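Long-range contact in alpha-pyrone synthesis polyketide synthase-like Pks18 (Mycobacterium tuberculosis, PDB 1TED), which probably makes tri- and tetraketide alpha-pyrones by extending medium- and long-chain acyl-CoA starters with malonyl-CoA: residues A132-F146 / G160-G174. Numbering follows the deposited sequence.
Sequences AAEIGLLVLATSTGF and GLSPSISRVVVNFMG. With MYR (myristic acid), chain E.
Thr142 O is approached by two groups, Phe172 N and water 2. Phe172 N donates to it in the carbonyl plane, on a lone pair, at 3.2 Å. Water 2 lies 2.9 Å from Thr142 O and may donate to it, although it has more acceptors in reach than protons. This water accepts from Met173 N. The shortest bond between the strands is Val170 N to Leu140 O, 2.7 Å and nearly straight at 170°. Strands 135-142 and 166-171 run parallel, and Leu138 N, Leu140 N and Thr142 N donate to Ser166 O, Val168 O and Val170 O. At the start, Ile165 extends along Ile135. Its CG1 lies anti to the backbone N (chi1 -170°), which carries CD1 to 3.7 Å from Ile135 CG2. Water 1 joins Ala132 O and Ile135 O to Ser162 N. At the far end, the edge of the Phe146 ring meets the face of the Phe172 ring, with planes at 72°. Phe146 CE1 also lies 3.4 Å from Asn171 OD1. The Ser143 hydroxyl takes a weak bond from Gly174 N, next to the probable nucleophile Cys175. Thr144 CG2 lies 3.7 Å from C12 of the myristic acid. The strands form a beta-alpha-beta unit of the thiolase fold through helix 151-159, whose Val156 packs on Leu138 and Ile165. Helix 177-191 covers the face with Val139 and Ala141. Strand 196-204 continues the sheet beyond 135-142, while Val170 packs on Val168 of the second subunit.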
# COMPACT_ATOMS: atom_id res chain seq x y z
N ALA A 132 -24.35 -5.38 0.40
CA ALA A 132 -23.08 -5.31 1.12
C ALA A 132 -22.21 -6.56 1.06
O ALA A 132 -20.98 -6.47 1.00
CB ALA A 132 -23.33 -4.95 2.58
N ALA A 133 -22.83 -7.73 1.08
CA ALA A 133 -22.09 -8.98 1.02
C ALA A 133 -21.35 -9.18 -0.30
O ALA A 133 -20.42 -9.97 -0.37
CB ALA A 133 -23.05 -10.15 1.25
N GLU A 134 -21.77 -8.45 -1.33
CA GLU A 134 -21.16 -8.58 -2.65
C GLU A 134 -19.85 -7.82 -2.83
O GLU A 134 -19.11 -8.08 -3.77
CB GLU A 134 -22.14 -8.14 -3.72
CG GLU A 134 -23.42 -8.92 -3.69
CD GLU A 134 -24.43 -8.38 -4.67
OE1 GLU A 134 -24.20 -8.52 -5.89
OE2 GLU A 134 -25.44 -7.81 -4.21
N ILE A 135 -19.58 -6.89 -1.92
CA ILE A 135 -18.36 -6.10 -1.97
C ILE A 135 -17.27 -6.79 -1.18
O ILE A 135 -17.22 -6.67 0.04
CB ILE A 135 -18.60 -4.71 -1.39
CG1 ILE A 135 -19.72 -4.02 -2.18
CG2 ILE A 135 -17.33 -3.90 -1.42
CD1 ILE A 135 -20.03 -2.62 -1.70
N GLY A 136 -16.39 -7.51 -1.87
CA GLY A 136 -15.32 -8.23 -1.20
C GLY A 136 -13.93 -7.60 -1.07
O GLY A 136 -13.05 -8.17 -0.42
N LEU A 137 -13.73 -6.44 -1.68
CA LEU A 137 -12.42 -5.77 -1.61
C LEU A 137 -12.54 -4.25 -1.59
O LEU A 137 -13.36 -3.66 -2.29
CB LEU A 137 -11.54 -6.19 -2.80
CG LEU A 137 -10.15 -5.58 -2.98
CD1 LEU A 137 -9.26 -5.92 -1.79
CD2 LEU A 137 -9.52 -6.11 -4.26
N LEU A 138 -11.72 -3.64 -0.76
CA LEU A 138 -11.68 -2.20 -0.62
C LEU A 138 -10.23 -1.78 -0.76
O LEU A 138 -9.40 -2.14 0.08
CB LEU A 138 -12.20 -1.79 0.76
CG LEU A 138 -11.80 -0.39 1.24
CD1 LEU A 138 -12.28 0.66 0.27
CD2 LEU A 138 -12.41 -0.14 2.60
N VAL A 139 -9.92 -1.03 -1.82
CA VAL A 139 -8.54 -0.56 -2.00
C VAL A 139 -8.50 0.93 -1.73
O VAL A 139 -9.24 1.72 -2.32
CB VAL A 139 -8.02 -0.85 -3.43
CG1 VAL A 139 -6.55 -0.42 -3.55
CG2 VAL A 139 -8.16 -2.32 -3.75
N LEU A 140 -7.61 1.31 -0.83
CA LEU A 140 -7.48 2.71 -0.46
C LEU A 140 -6.09 3.22 -0.82
O LEU A 140 -5.09 2.65 -0.39
CB LEU A 140 -7.74 2.86 1.04
CG LEU A 140 -7.92 4.24 1.68
CD1 LEU A 140 -6.58 4.96 1.72
CD2 LEU A 140 -8.98 5.03 0.92
N ALA A 141 -6.04 4.28 -1.62
CA ALA A 141 -4.76 4.86 -2.01
C ALA A 141 -4.63 6.31 -1.55
O ALA A 141 -5.60 7.08 -1.57
CB ALA A 141 -4.60 4.79 -3.52
N THR A 142 -3.42 6.66 -1.12
CA THR A 142 -3.10 8.02 -0.67
C THR A 142 -1.60 8.17 -0.57
O THR A 142 -0.87 7.19 -0.46
CB THR A 142 -3.64 8.30 0.76
OG1 THR A 142 -4.96 7.77 0.89
CG2 THR A 142 -3.67 9.81 1.03
N SER A 143 -1.14 9.42 -0.60
CA SER A 143 0.27 9.74 -0.45
C SER A 143 0.38 10.96 0.45
O SER A 143 1.44 11.55 0.60
CB SER A 143 0.90 10.02 -1.82
OG SER A 143 1.02 8.82 -2.57
N THR A 144 -0.74 11.33 1.08
CA THR A 144 -0.79 12.51 1.95
C THR A 144 -1.31 12.26 3.37
O THR A 144 -1.59 13.21 4.10
CB THR A 144 -1.67 13.62 1.32
OG1 THR A 144 -2.93 13.07 0.92
CG2 THR A 144 -0.97 14.23 0.10
N GLY A 145 -1.43 10.99 3.76
CA GLY A 145 -1.94 10.65 5.09
C GLY A 145 -1.07 9.79 5.99
O GLY A 145 -0.07 10.25 6.51
N PHE A 146 -1.46 8.54 6.19
CA PHE A 146 -0.73 7.58 7.04
C PHE A 146 -1.16 7.60 8.51
O PHE A 146 -0.63 8.38 9.30
CB PHE A 146 0.80 7.78 6.99
CG PHE A 146 1.38 7.91 5.60
CD1 PHE A 146 0.67 7.50 4.48
CD2 PHE A 146 2.64 8.48 5.43
CE1 PHE A 146 1.21 7.65 3.20
CE2 PHE A 146 3.20 8.64 4.16
CZ PHE A 146 2.48 8.22 3.04
N GLY A 160 -21.22 0.24 6.45
CA GLY A 160 -21.77 -1.04 6.85
C GLY A 160 -21.34 -2.15 5.92
O GLY A 160 -22.14 -3.00 5.54
N LEU A 161 -20.07 -2.13 5.53
CA LEU A 161 -19.56 -3.17 4.66
C LEU A 161 -19.29 -4.41 5.52
O LEU A 161 -19.29 -4.32 6.75
CB LEU A 161 -18.28 -2.68 3.96
CG LEU A 161 -18.52 -1.43 3.11
CD1 LEU A 161 -17.25 -1.04 2.36
CD2 LEU A 161 -19.66 -1.69 2.12
N SER A 162 -19.10 -5.56 4.89
CA SER A 162 -18.85 -6.79 5.64
C SER A 162 -17.56 -6.74 6.43
O SER A 162 -16.52 -6.36 5.90
CB SER A 162 -18.77 -8.01 4.73
OG SER A 162 -18.21 -9.09 5.46
N PRO A 163 -17.61 -7.15 7.70
CA PRO A 163 -16.44 -7.17 8.58
C PRO A 163 -15.31 -8.03 8.00
O PRO A 163 -14.15 -7.89 8.37
CB PRO A 163 -16.98 -7.78 9.88
CG PRO A 163 -18.43 -7.38 9.86
CD PRO A 163 -18.82 -7.59 8.43
N SER A 164 -15.67 -8.92 7.07
CA SER A 164 -14.68 -9.81 6.47
C SER A 164 -14.21 -9.38 5.09
O SER A 164 -13.60 -10.16 4.36
CB SER A 164 -15.26 -11.22 6.39
OG SER A 164 -16.39 -11.25 5.53
N ILE A 165 -14.48 -8.13 4.72
CA ILE A 165 -14.05 -7.64 3.43
C ILE A 165 -12.52 -7.61 3.37
O ILE A 165 -11.85 -7.39 4.39
CB ILE A 165 -14.60 -6.23 3.18
CG1 ILE A 165 -14.36 -5.82 1.72
CG2 ILE A 165 -13.95 -5.24 4.15
CD1 ILE A 165 -14.99 -4.49 1.35
N SER A 166 -11.96 -7.85 2.19
CA SER A 166 -10.52 -7.82 2.01
C SER A 166 -10.13 -6.37 1.83
O SER A 166 -10.81 -5.62 1.13
CB SER A 166 -10.11 -8.62 0.77
OG SER A 166 -10.81 -9.85 0.73
N ARG A 167 -9.03 -5.96 2.45
CA ARG A 167 -8.58 -4.58 2.34
C ARG A 167 -7.10 -4.49 2.02
O ARG A 167 -6.29 -5.30 2.49
CB ARG A 167 -8.88 -3.81 3.63
CG ARG A 167 -10.36 -3.54 3.83
CD ARG A 167 -10.65 -2.89 5.18
NE ARG A 167 -10.55 -3.84 6.28
CZ ARG A 167 -9.58 -3.84 7.20
NH1 ARG A 167 -8.62 -2.93 7.16
NH2 ARG A 167 -9.59 -4.76 8.15
N VAL A 168 -6.76 -3.49 1.21
CA VAL A 168 -5.39 -3.23 0.79
C VAL A 168 -5.16 -1.72 0.77
O VAL A 168 -5.87 -0.98 0.09
CB VAL A 168 -5.12 -3.80 -0.62
CG1 VAL A 168 -3.68 -3.51 -1.04
CG2 VAL A 168 -5.40 -5.29 -0.64
N VAL A 169 -4.16 -1.26 1.52
CA VAL A 169 -3.85 0.17 1.55
C VAL A 169 -2.59 0.44 0.72
O VAL A 169 -1.53 -0.13 0.97
CB VAL A 169 -3.65 0.66 3.00
CG1 VAL A 169 -3.25 2.12 3.03
CG2 VAL A 169 -4.92 0.47 3.78
N VAL A 170 -2.74 1.33 -0.26
CA VAL A 170 -1.66 1.69 -1.17
C VAL A 170 -1.16 3.11 -0.93
O VAL A 170 -1.82 4.08 -1.30
CB VAL A 170 -2.12 1.60 -2.63
CG1 VAL A 170 -1.00 2.04 -3.56
CG2 VAL A 170 -2.54 0.18 -2.94
N ASN A 171 0.02 3.22 -0.32
CA ASN A 171 0.62 4.50 -0.00
C ASN A 171 1.87 4.80 -0.83
O ASN A 171 2.57 3.89 -1.29
CB ASN A 171 0.99 4.55 1.48
CG ASN A 171 -0.21 4.47 2.39
OD1 ASN A 171 -1.11 5.31 2.35
ND2 ASN A 171 -0.24 3.45 3.24
N PHE A 172 2.13 6.09 -1.02
CA PHE A 172 3.29 6.59 -1.74
C PHE A 172 3.54 6.12 -3.17
O PHE A 172 4.69 6.02 -3.61
CB PHE A 172 4.56 6.37 -0.90
CG PHE A 172 4.97 7.58 -0.10
CD1 PHE A 172 4.08 8.64 0.09
CD2 PHE A 172 6.23 7.66 0.46
CE1 PHE A 172 4.45 9.76 0.83
CE2 PHE A 172 6.62 8.78 1.20
CZ PHE A 172 5.72 9.83 1.38
N MET A 173 2.47 5.82 -3.90
CA MET A 173 2.63 5.45 -5.29
C MET A 173 2.24 6.70 -6.09
O MET A 173 2.06 6.66 -7.31
CB MET A 173 1.77 4.22 -5.64
CG MET A 173 2.27 2.97 -4.92
SD MET A 173 1.84 1.40 -5.66
CE MET A 173 3.24 1.19 -6.79
N GLY A 174 2.12 7.81 -5.37
CA GLY A 174 1.82 9.10 -5.98
C GLY A 174 0.62 9.36 -6.88
O GLY A 174 -0.47 8.83 -6.70
C1 MYR E . -1.76 26.86 -0.63
O1 MYR E . -2.79 27.43 -0.94
O2 MYR E . -0.67 27.38 -0.89
C2 MYR E . -1.80 25.50 0.08
C3 MYR E . -1.27 24.39 -0.83
C4 MYR E . -1.35 23.03 -0.13
C5 MYR E . -0.78 21.91 -1.02
C6 MYR E . 0.72 22.08 -1.27
C7 MYR E . 1.57 21.85 -0.01
C8 MYR E . 1.53 20.39 0.46
C9 MYR E . 2.14 19.45 -0.58
C10 MYR E . 1.97 17.99 -0.16
C11 MYR E . 2.52 17.05 -1.23
C12 MYR E . 2.30 15.58 -0.84
C13 MYR E . 2.79 14.65 -1.95
C14 MYR E . 2.54 13.19 -1.60
O HOH W 1 -18.73 -5.68 2.08
O HOH W 2 -0.45 6.11 -3.12
O HOH W 3 -1.11 8.70 -3.98